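Local coordinates for putative flagellar protein FliS (Parabacteroides merdae ATCC 43184, PDB 4YOK) that is of unknown function but belongs to the DUF3823 family, with a transthyretin-like N-terminal domain followed by a second, all-but-wholly beta domain, at residues K130-L136 and R184-N190; L150-F155 and A167-N172. All blocks are in the same frame, centred on the assembly; numbering follows the deposited sequence.

Both contacts lie in the C-terminal DUF3823 domain, with centres about 15 Å apart. Contact 1 pairs strand 131-139 with strand 182-189. Contact 2 is nested inside the loop that contact 1 closes: its segments 150-155 and 167-172 both come between the two strands along the chain. The contacts meet along strand 131-139, which has 182-189 on one flank and 151-155 on the other. V134 O lies 2.8 Å from F155 N, a probable hydrogen bond. Contact 1 therefore joins strands within the four-stranded sheet. Contact 2 joins the edge of that sheet to the end of strand 161-168, an edge strand of the three-stranded sheet.

Contact 1 (K130-L136 and R184-N190)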
ATOM      1  N   LYS A 130       9.296 -14.713   3.593  1.00 21.14           N
ATOM      2  CA  LYS A 130       9.747 -15.173   2.285  1.00 20.95           C
ATOM      3  C   LYS A 130       8.968 -14.447   1.204  1.00 23.25           C
ATOM      4  O   LYS A 130       7.772 -14.196   1.382  1.00 20.45           O
ATOM      5  CB  LYS A 130       9.560 -16.700   2.129  1.00 23.73           C
ATOM      6  CG  LYS A 130      10.367 -17.572   3.104  1.00 35.65           C
ATOM      7  CD  LYS A 130      11.882 -17.515   2.859  1.00 52.53           C
ATOM      8  CE  LYS A 130      12.685 -18.294   3.877  1.00 69.40           C
ATOM      9  NZ  LYS A 130      12.703 -19.750   3.580  1.00 82.19           N
ATOM     10  N   ILE A 131       9.602 -14.200   0.059  1.00 20.67           N
ATOM     11  CA  ILE A 131       8.914 -13.513  -1.052  1.00 19.55           C
ATOM     12  C   ILE A 131       8.104 -14.525  -1.866  1.00 23.62           C
ATOM     13  O   ILE A 131       8.644 -15.543  -2.282  1.00 23.43           O
ATOM     14  CB  ILE A 131       9.899 -12.730  -1.970  1.00 22.47           C
ATOM     15  CG1 ILE A 131      10.684 -11.646  -1.193  1.00 22.62           C
ATOM     16  CG2 ILE A 131       9.170 -12.132  -3.200  1.00 20.08           C
ATOM     17  CD1 ILE A 131      11.920 -11.130  -1.896  1.00 26.60           C
ATOM     18  N   SER A 132       6.808 -14.242  -2.082  1.00 19.52           N
ATOM     19  CA  SER A 132       5.917 -15.082  -2.897  1.00 20.18           C
ATOM     20  C   SER A 132       6.055 -14.659  -4.380  1.00 23.79           C
ATOM     21  O   SER A 132       6.344 -15.489  -5.251  1.00 23.04           O
ATOM     22  CB  SER A 132       4.471 -14.944  -2.413  1.00 22.20           C
ATOM     23  OG  SER A 132       3.595 -15.626  -3.299  1.00 29.46           O
ATOM     24  N   ARG A 133       5.932 -13.340  -4.646  1.00 18.92           N
ATOM     25  CA  ARG A 133       6.118 -12.834  -5.997  1.00 18.40           C
ATOM     26  C   ARG A 133       6.471 -11.360  -5.992  1.00 20.39           C
ATOM     27  O   ARG A 133       6.163 -10.638  -5.041  1.00 18.23           O
ATOM     28  CB  ARG A 133       4.884 -13.083  -6.905  1.00 22.11           C
ATOM     29  CG  ARG A 133       3.601 -12.424  -6.477  1.00 27.97           C
ATOM     30  CD  ARG A 133       2.525 -12.707  -7.504  1.00 37.56           C
ATOM     31  NE  ARG A 133       1.261 -12.069  -7.148  1.00 46.51           N
ATOM     32  CZ  ARG A 133       0.204 -12.711  -6.659  1.00 58.15           C
ATOM     33  NH1 ARG A 133       0.241 -14.025  -6.477  1.00 40.78           N
ATOM     34  NH2 ARG A 133      -0.907 -12.046  -6.365  1.00 43.17           N
ATOM     35  N   VAL A 134       7.145 -10.949  -7.063  1.00 16.66           N
ATOM     36  CA  VAL A 134       7.501  -9.568  -7.357  1.00 16.71           C
ATOM     37  C   VAL A 134       6.750  -9.210  -8.649  1.00 20.12           C
ATOM     38  O   VAL A 134       6.719 -10.009  -9.598  1.00 20.45           O
ATOM     39  CB  VAL A 134       9.031  -9.392  -7.452  1.00 20.44           C
ATOM     40  CG1 VAL A 134       9.388  -7.976  -7.858  1.00 20.24           C
ATOM     41  CG2 VAL A 134       9.689  -9.745  -6.115  1.00 20.47           C
HETATM   42  N   MSE A 135       6.153  -8.025  -8.684  1.00 16.58           N
HETATM   43  CA  MSE A 135       5.332  -7.609  -9.827  1.00 16.68           C
HETATM   44  C   MSE A 135       5.805  -6.289 -10.409  1.00 20.31           C
HETATM   45  O   MSE A 135       6.066  -5.332  -9.671  1.00 20.51           O
HETATM   46  CB  MSE A 135       3.843  -7.478  -9.414  1.00 19.79           C
HETATM   47  CG  MSE A 135       3.262  -8.773  -8.864  1.00 25.83           C
HETATM   48 SE   MSE A 135       1.517  -8.439  -8.084  0.75 33.01          SE
HETATM   49  CE  MSE A 135       2.216  -7.747  -6.320  1.00 29.26           C
ATOM     50  N   LEU A 136       5.930  -6.258 -11.738  1.00 16.17           N
ATOM     51  CA  LEU A 136       6.264  -5.068 -12.527  1.00 16.41           C
ATOM     52  C   LEU A 136       4.962  -4.623 -13.145  1.00 19.43           C
ATOM     53  O   LEU A 136       4.295  -5.433 -13.787  1.00 18.44           O
ATOM     54  CB  LEU A 136       7.347  -5.387 -13.573  1.00 17.37           C
ATOM     55  CG  LEU A 136       8.788  -5.043 -13.164  1.00 22.61           C
ATOM     56  CD1 LEU A 136       9.210  -5.733 -11.879  1.00 22.59           C
ATOM     57  CD2 LEU A 136       9.763  -5.274 -14.299  1.00 23.05           C
ATOM     58  N   ARG A 184       4.981   1.039 -11.373  1.00 15.89           N
ATOM     59  CA  ARG A 184       5.037   0.666  -9.961  1.00 14.78           C
ATOM     60  C   ARG A 184       5.614  -0.735  -9.837  1.00 18.33           C
ATOM     61  O   ARG A 184       5.494  -1.551 -10.766  1.00 17.06           O
ATOM     62  CB  ARG A 184       3.622   0.727  -9.313  1.00 13.95           C
ATOM     63  CG  ARG A 184       3.645   1.045  -7.820  1.00 16.15           C
ATOM     64  CD  ARG A 184       2.226   1.066  -7.242  1.00 17.74           C
ATOM     65  NE  ARG A 184       2.147   1.721  -5.926  1.00 17.88           N
ATOM     66  CZ  ARG A 184       1.104   1.633  -5.101  1.00 23.28           C
ATOM     67  NH1 ARG A 184       0.038   0.914  -5.440  1.00 14.62           N
ATOM     68  NH2 ARG A 184       1.131   2.242  -3.915  1.00 15.72           N
ATOM     69  N   VAL A 185       6.191  -1.044  -8.677  1.00 14.56           N
ATOM     70  CA  VAL A 185       6.624  -2.418  -8.434  1.00 15.17           C
ATOM     71  C   VAL A 185       5.946  -2.885  -7.139  1.00 18.22           C
ATOM     72  O   VAL A 185       5.637  -2.051  -6.276  1.00 16.17           O
ATOM     73  CB  VAL A 185       8.146  -2.672  -8.437  1.00 20.74           C
ATOM     74  CG1 VAL A 185       8.729  -2.489  -9.845  1.00 21.76           C
ATOM     75  CG2 VAL A 185       8.878  -1.808  -7.412  1.00 21.06           C
ATOM     76  N   GLY A 186       5.702  -4.184  -7.043  1.00 15.69           N
ATOM     77  CA  GLY A 186       5.069  -4.774  -5.865  1.00 16.25           C
ATOM     78  C   GLY A 186       5.809  -5.997  -5.369  1.00 18.78           C
ATOM     79  O   GLY A 186       6.446  -6.695  -6.157  1.00 17.04           O
ATOM     80  N   VAL A 187       5.754  -6.245  -4.053  1.00 16.20           N
ATOM     81  CA  VAL A 187       6.365  -7.406  -3.407  1.00 15.52           C
ATOM     82  C   VAL A 187       5.324  -8.005  -2.456  1.00 18.89           C
ATOM     83  O   VAL A 187       4.844  -7.333  -1.535  1.00 17.48           O
ATOM     84  CB  VAL A 187       7.709  -7.098  -2.681  1.00 18.90           C
ATOM     85  CG1 VAL A 187       8.217  -8.325  -1.914  1.00 20.14           C
ATOM     86  CG2 VAL A 187       8.774  -6.606  -3.673  1.00 18.53           C
ATOM     87  N   LEU A 188       4.961  -9.252  -2.722  1.00 16.70           N
ATOM     88  CA  LEU A 188       4.023 -10.027  -1.916  1.00 16.12           C
ATOM     89  C   LEU A 188       4.791 -11.087  -1.124  1.00 20.79           C
ATOM     90  O   LEU A 188       5.561 -11.845  -1.695  1.00 19.83           O
ATOM     91  CB  LEU A 188       2.971 -10.697  -2.825  1.00 16.11           C
ATOM     92  CG  LEU A 188       1.945 -11.599  -2.125  1.00 19.31           C
ATOM     93  CD1 LEU A 188       0.930 -10.760  -1.323  1.00 19.73           C
ATOM     94  CD2 LEU A 188       1.218 -12.483  -3.149  1.00 21.19           C
ATOM     95  N   ALA A 189       4.558 -11.135   0.185  1.00 17.59           N
ATOM     96  CA  ALA A 189       5.150 -12.096   1.113  1.00 17.42           C
ATOM     97  C   ALA A 189       4.327 -13.371   1.156  1.00 22.04           C
ATOM     98  O   ALA A 189       3.093 -13.303   1.061  1.00 20.07           O
ATOM     99  CB  ALA A 189       5.197 -11.475   2.501  1.00 17.78           C
ATOM    100  N   ASN A 190       4.994 -14.535   1.355  1.00 20.44           N
ATOM    101  CA  ASN A 190       4.306 -15.811   1.602  1.00 19.52           C
ATOM    102  C   ASN A 190       3.354 -15.637   2.781  1.00 24.40           C
ATOM    103  O   ASN A 190       3.757 -15.084   3.821  1.00 25.64           O
ATOM    104  CB  ASN A 190       5.342 -16.925   1.961  1.00 20.57           C
ATOM    105  CG  ASN A 190       5.983 -17.611   0.791  1.00 46.52           C
ATOM    106  OD1 ASN A 190       5.785 -17.242  -0.353  1.00 37.05           O
ATOM    107  ND2 ASN A 190       6.763 -18.649   1.061  1.00 47.55           N
TER
HETATM  108  O   HOH W   1       6.352 -14.880   4.618  1.00 31.02           O
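The torsions of R133 and L188 bring their side chains together across the strands. R133 CG sits between its backbone N and carbonyl carbon (chi1 62°), and the chain runs extended from there to NE. With L188 CG anti to the backbone N (chi1 177°), its CD2 branch comes to lie over the centre of one guanidinium face, 3.7 Å from R133 CZ. M135 is modelled as selenomethionine, and its SE lies in plane at the guanidinium edge. With an alanine in place of R133, L188 CD2 would probably lose the flat group it rests against, and D154 a weak, long ion-pair partner.

M135 CE lies against the G186 backbone, 4.1 Å from G186 CA. The strands are antiparallel, and a classic beta bulge shifts their register: S132 and R133 both face L188. L188 O accepts from S132 N at 2.7 Å and weakly from R133 N at 3.3 Å. L188 N returns a nearly straight bond to R133 O at 3.0 Å. At the K130 end, N190 N bonds to K130 O at 2.8 Å, and a water bridges K130 N to N190 O.

On the other face V134 and V187 lie side by side, with V134 CG2 4.1 Å from V187 CG2. L136 and V185 pair alike, L136 CD1 being 3.9 Å from V185 CG1. This apolar face packs on the three-stranded sheet: V187 touches I104 of strand 102-111 and I122 of strand 115-124. In their own sheet, strand 151-155 flanks 131-139 and strand 196-202 flanks 182-189.

Contact 2 (L150-F155 and A167-N172); sequences LYRQDF and ADISGN
Y151 reaches across to A167, D168, I169 and N172 with its ring and hydroxyl. CB points toward 167-172, and with CG anti to the backbone N (chi1 175°) the ring continues in that direction. At the near end of the ring, Y151 CD1 lies 3.8 Å from N172 ND2. That nitrogen comes in at the ring edge, with the amide and ring planes 73° apart. Further out, I169 CG2 sits over one face in a CH-pi contact, 3.7 Å from the centroid of the Y151 ring. The methyl is nearly above the centre, and CD2, CE1, CE2 and CZ all touch it. Y151 CE2 also packs at 3.8 Å against A167 CB, which lies near the ring plane. At the tip, Y151 OH is 3.3 Å from A167 CB and 3.1 Å from D168 O, which CE1 also meets.

This is the border of a beta sandwich, consistent with the E-set clan of the domain. Strand 151-155 ends one sheet and strand 161-168 ends the other, and side chains join the two. Q153 adds its CB, 3.8 Å from A167 CB, while the F155 ring meets the same methyl group with its edge.

Local bonds shape each segment. D168 OD1 accepts from S170 N, forming an Asx turn, and also from S170 OG at 2.6 Å. A type II turn then leads from I169 to N172. N172 is the N-cap of helix 173-177, its OD1 accepting from I175 N, and I175 also touches Y151 and I169. On the outward side of strand 151-155, R152 grips D154 side-on in a salt bridge. R152 NE meets the syn lone pair of D154 OD1 at 2.8 Å, and R152 NH2 bonds to D154 OD2.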
ATOM      1  N   LEU A 150      -2.517  -1.785 -16.735  1.00 21.77           N
ATOM      2  CA  LEU A 150      -2.555  -2.015 -18.171  1.00 24.22           C
ATOM      3  C   LEU A 150      -1.600  -3.156 -18.552  1.00 25.55           C
ATOM      4  O   LEU A 150      -1.747  -3.788 -19.606  1.00 26.45           O
ATOM      5  CB  LEU A 150      -2.114  -0.694 -18.833  1.00 26.48           C
ATOM      6  CG  LEU A 150      -2.437  -0.514 -20.281  1.00 34.36           C
ATOM      7  CD1 LEU A 150      -3.906  -0.210 -20.465  1.00 36.65           C
ATOM      8  CD2 LEU A 150      -1.623   0.631 -20.852  1.00 38.80           C
ATOM      9  N   TYR A 151      -0.579  -3.388 -17.711  1.00 19.16           N
ATOM     10  CA  TYR A 151       0.438  -4.415 -17.929  1.00 18.37           C
ATOM     11  C   TYR A 151       0.944  -4.892 -16.584  1.00 18.00           C
ATOM     12  O   TYR A 151       1.187  -4.068 -15.694  1.00 17.02           O
ATOM     13  CB  TYR A 151       1.625  -3.857 -18.762  1.00 19.58           C
ATOM     14  CG  TYR A 151       2.762  -4.845 -18.925  1.00 18.25           C
ATOM     15  CD1 TYR A 151       2.776  -5.750 -19.986  1.00 20.03           C
ATOM     16  CD2 TYR A 151       3.821  -4.882 -18.018  1.00 17.87           C
ATOM     17  CE1 TYR A 151       3.801  -6.683 -20.128  1.00 20.53           C
ATOM     18  CE2 TYR A 151       4.866  -5.806 -18.159  1.00 17.65           C
ATOM     19  CZ  TYR A 151       4.839  -6.715 -19.206  1.00 25.73           C
ATOM     20  OH  TYR A 151       5.847  -7.638 -19.375  1.00 23.33           O
ATOM     21  N   ARG A 152       1.125  -6.219 -16.458  1.00 14.83           N
ATOM     22  CA  ARG A 152       1.634  -6.834 -15.246  1.00 14.05           C
ATOM     23  C   ARG A 152       2.497  -8.005 -15.640  1.00 19.48           C
ATOM     24  O   ARG A 152       2.076  -8.813 -16.476  1.00 18.07           O
ATOM     25  CB  ARG A 152       0.465  -7.301 -14.326  1.00 14.29           C
ATOM     26  CG  ARG A 152       0.947  -8.123 -13.108  1.00 16.67           C
ATOM     27  CD  ARG A 152      -0.211  -8.459 -12.161  1.00 14.22           C
ATOM     28  NE  ARG A 152       0.135  -9.581 -11.286  1.00 21.24           N
ATOM     29  CZ  ARG A 152      -0.728 -10.181 -10.466  1.00 28.99           C
ATOM     30  NH1 ARG A 152      -1.974  -9.734 -10.357  1.00 20.98           N
ATOM     31  NH2 ARG A 152      -0.353 -11.237  -9.755  1.00 24.81           N
ATOM     32  N   GLN A 153       3.685  -8.106 -15.033  1.00 16.92           N
ATOM     33  CA  GLN A 153       4.560  -9.271 -15.218  1.00 17.05           C
ATOM     34  C   GLN A 153       5.059  -9.694 -13.851  1.00 20.86           C
ATOM     35  O   GLN A 153       5.665  -8.878 -13.149  1.00 19.74           O
ATOM     36  CB  GLN A 153       5.733  -8.978 -16.176  1.00 18.30           C
ATOM     37  CG  GLN A 153       6.674 -10.210 -16.373  1.00 21.00           C
ATOM     38  CD  GLN A 153       5.983 -11.359 -17.076  1.00 24.60           C
ATOM     39  OE1 GLN A 153       5.256 -11.171 -18.054  1.00 22.14           O
ATOM     40  NE2 GLN A 153       6.100 -12.549 -16.530  1.00 24.31           N
ATOM     41  N   ASP A 154       4.815 -10.960 -13.475  1.00 18.47           N
ATOM     42  CA  ASP A 154       5.264 -11.512 -12.186  1.00 17.94           C
ATOM     43  C   ASP A 154       6.564 -12.267 -12.321  1.00 20.09           C
ATOM     44  O   ASP A 154       6.848 -12.859 -13.365  1.00 19.05           O
ATOM     45  CB  ASP A 154       4.207 -12.452 -11.597  1.00 20.23           C
ATOM     46  CG  ASP A 154       2.882 -11.793 -11.241  1.00 25.73           C
ATOM     47  OD1 ASP A 154       2.776 -10.545 -11.369  1.00 21.23           O
ATOM     48  OD2 ASP A 154       1.960 -12.516 -10.844  1.00 28.41           O
ATOM     49  N   PHE A 155       7.358 -12.248 -11.241  1.00 18.24           N
ATOM     50  CA  PHE A 155       8.649 -12.950 -11.079  1.00 17.78           C
ATOM     51  C   PHE A 155       8.510 -13.719  -9.762  1.00 22.80           C
ATOM     52  O   PHE A 155       8.170 -13.119  -8.738  1.00 23.91           O
ATOM     53  CB  PHE A 155       9.830 -11.951 -11.100  1.00 18.93           C
ATOM     54  CG  PHE A 155       9.978 -11.179 -12.403  1.00 19.75           C
ATOM     55  CD1 PHE A 155       9.232 -10.024 -12.640  1.00 21.73           C
ATOM     56  CD2 PHE A 155      10.818 -11.638 -13.414  1.00 22.48           C
ATOM     57  CE1 PHE A 155       9.332  -9.342 -13.861  1.00 23.53           C
ATOM     58  CE2 PHE A 155      10.931 -10.945 -14.628  1.00 25.23           C
ATOM     59  CZ  PHE A 155      10.194  -9.795 -14.841  1.00 22.88           C
ATOM     60  N   ALA A 167      10.937  -6.669 -18.123  1.00 17.84           N
ATOM     61  CA  ALA A 167       9.683  -7.288 -18.568  1.00 17.38           C
ATOM     62  C   ALA A 167       9.453  -6.914 -20.017  1.00 21.50           C
ATOM     63  O   ALA A 167       9.594  -5.736 -20.378  1.00 20.81           O
ATOM     64  CB  ALA A 167       8.519  -6.830 -17.690  1.00 16.98           C
ATOM     65  N   ASP A 168       9.141  -7.906 -20.856  1.00 17.67           N
ATOM     66  CA  ASP A 168       8.950  -7.672 -22.288  1.00 17.68           C
ATOM     67  C   ASP A 168       7.589  -7.021 -22.546  1.00 21.11           C
ATOM     68  O   ASP A 168       6.557  -7.670 -22.400  1.00 20.64           O
ATOM     69  CB  ASP A 168       9.070  -8.999 -23.051  1.00 18.67           C
ATOM     70  CG  ASP A 168       9.065  -8.872 -24.558  1.00 22.23           C
ATOM     71  OD1 ASP A 168       8.911  -7.736 -25.059  1.00 23.78           O
ATOM     72  OD2 ASP A 168       9.329  -9.873 -25.224  1.00 22.51           O
ATOM     73  N   ILE A 169       7.594  -5.738 -22.939  1.00 18.71           N
ATOM     74  CA  ILE A 169       6.357  -5.008 -23.230  1.00 18.31           C
ATOM     75  C   ILE A 169       6.169  -4.845 -24.754  1.00 24.11           C
ATOM     76  O   ILE A 169       5.253  -4.142 -25.180  1.00 23.83           O
ATOM     77  CB  ILE A 169       6.349  -3.629 -22.508  1.00 21.12           C
ATOM     78  CG1 ILE A 169       7.536  -2.752 -23.002  1.00 20.13           C
ATOM     79  CG2 ILE A 169       6.318  -3.790 -20.960  1.00 19.05           C
ATOM     80  CD1 ILE A 169       7.460  -1.184 -22.563  1.00 24.24           C
ATOM     81  N   SER A 170       7.051  -5.445 -25.579  1.00 21.12           N
ATOM     82  CA  SER A 170       6.950  -5.311 -27.042  1.00 23.93           C
ATOM     83  C   SER A 170       5.629  -5.903 -27.559  1.00 30.52           C
ATOM     84  O   SER A 170       5.082  -6.819 -26.952  1.00 28.85           O
ATOM     85  CB  SER A 170       8.134  -5.988 -27.720  1.00 26.44           C
ATOM     86  OG  SER A 170       8.073  -7.389 -27.494  1.00 25.92           O
ATOM     87  N   GLY A 171       5.094  -5.330 -28.629  1.00 31.72           N
ATOM     88  CA  GLY A 171       3.822  -5.796 -29.178  1.00 32.54           C
ATOM     89  C   GLY A 171       2.581  -5.412 -28.380  1.00 36.84           C
ATOM     90  O   GLY A 171       1.465  -5.604 -28.875  1.00 38.23           O
ATOM     91  N   ASN A 172       2.749  -4.865 -27.141  1.00 29.66           N
ATOM     92  CA  ASN A 172       1.624  -4.413 -26.314  1.00 27.52           C
ATOM     93  C   ASN A 172       1.162  -3.039 -26.819  1.00 30.94           C
ATOM     94  O   ASN A 172       1.801  -2.006 -26.524  1.00 28.85           O
ATOM     95  CB  ASN A 172       1.997  -4.363 -24.830  1.00 23.27           C
ATOM     96  CG  ASN A 172       0.813  -4.159 -23.925  1.00 38.30           C
ATOM     97  OD1 ASN A 172       0.033  -3.207 -24.061  1.00 29.71           O
ATOM     98  ND2 ASN A 172       0.635  -5.066 -22.997  1.00 25.00           N
TER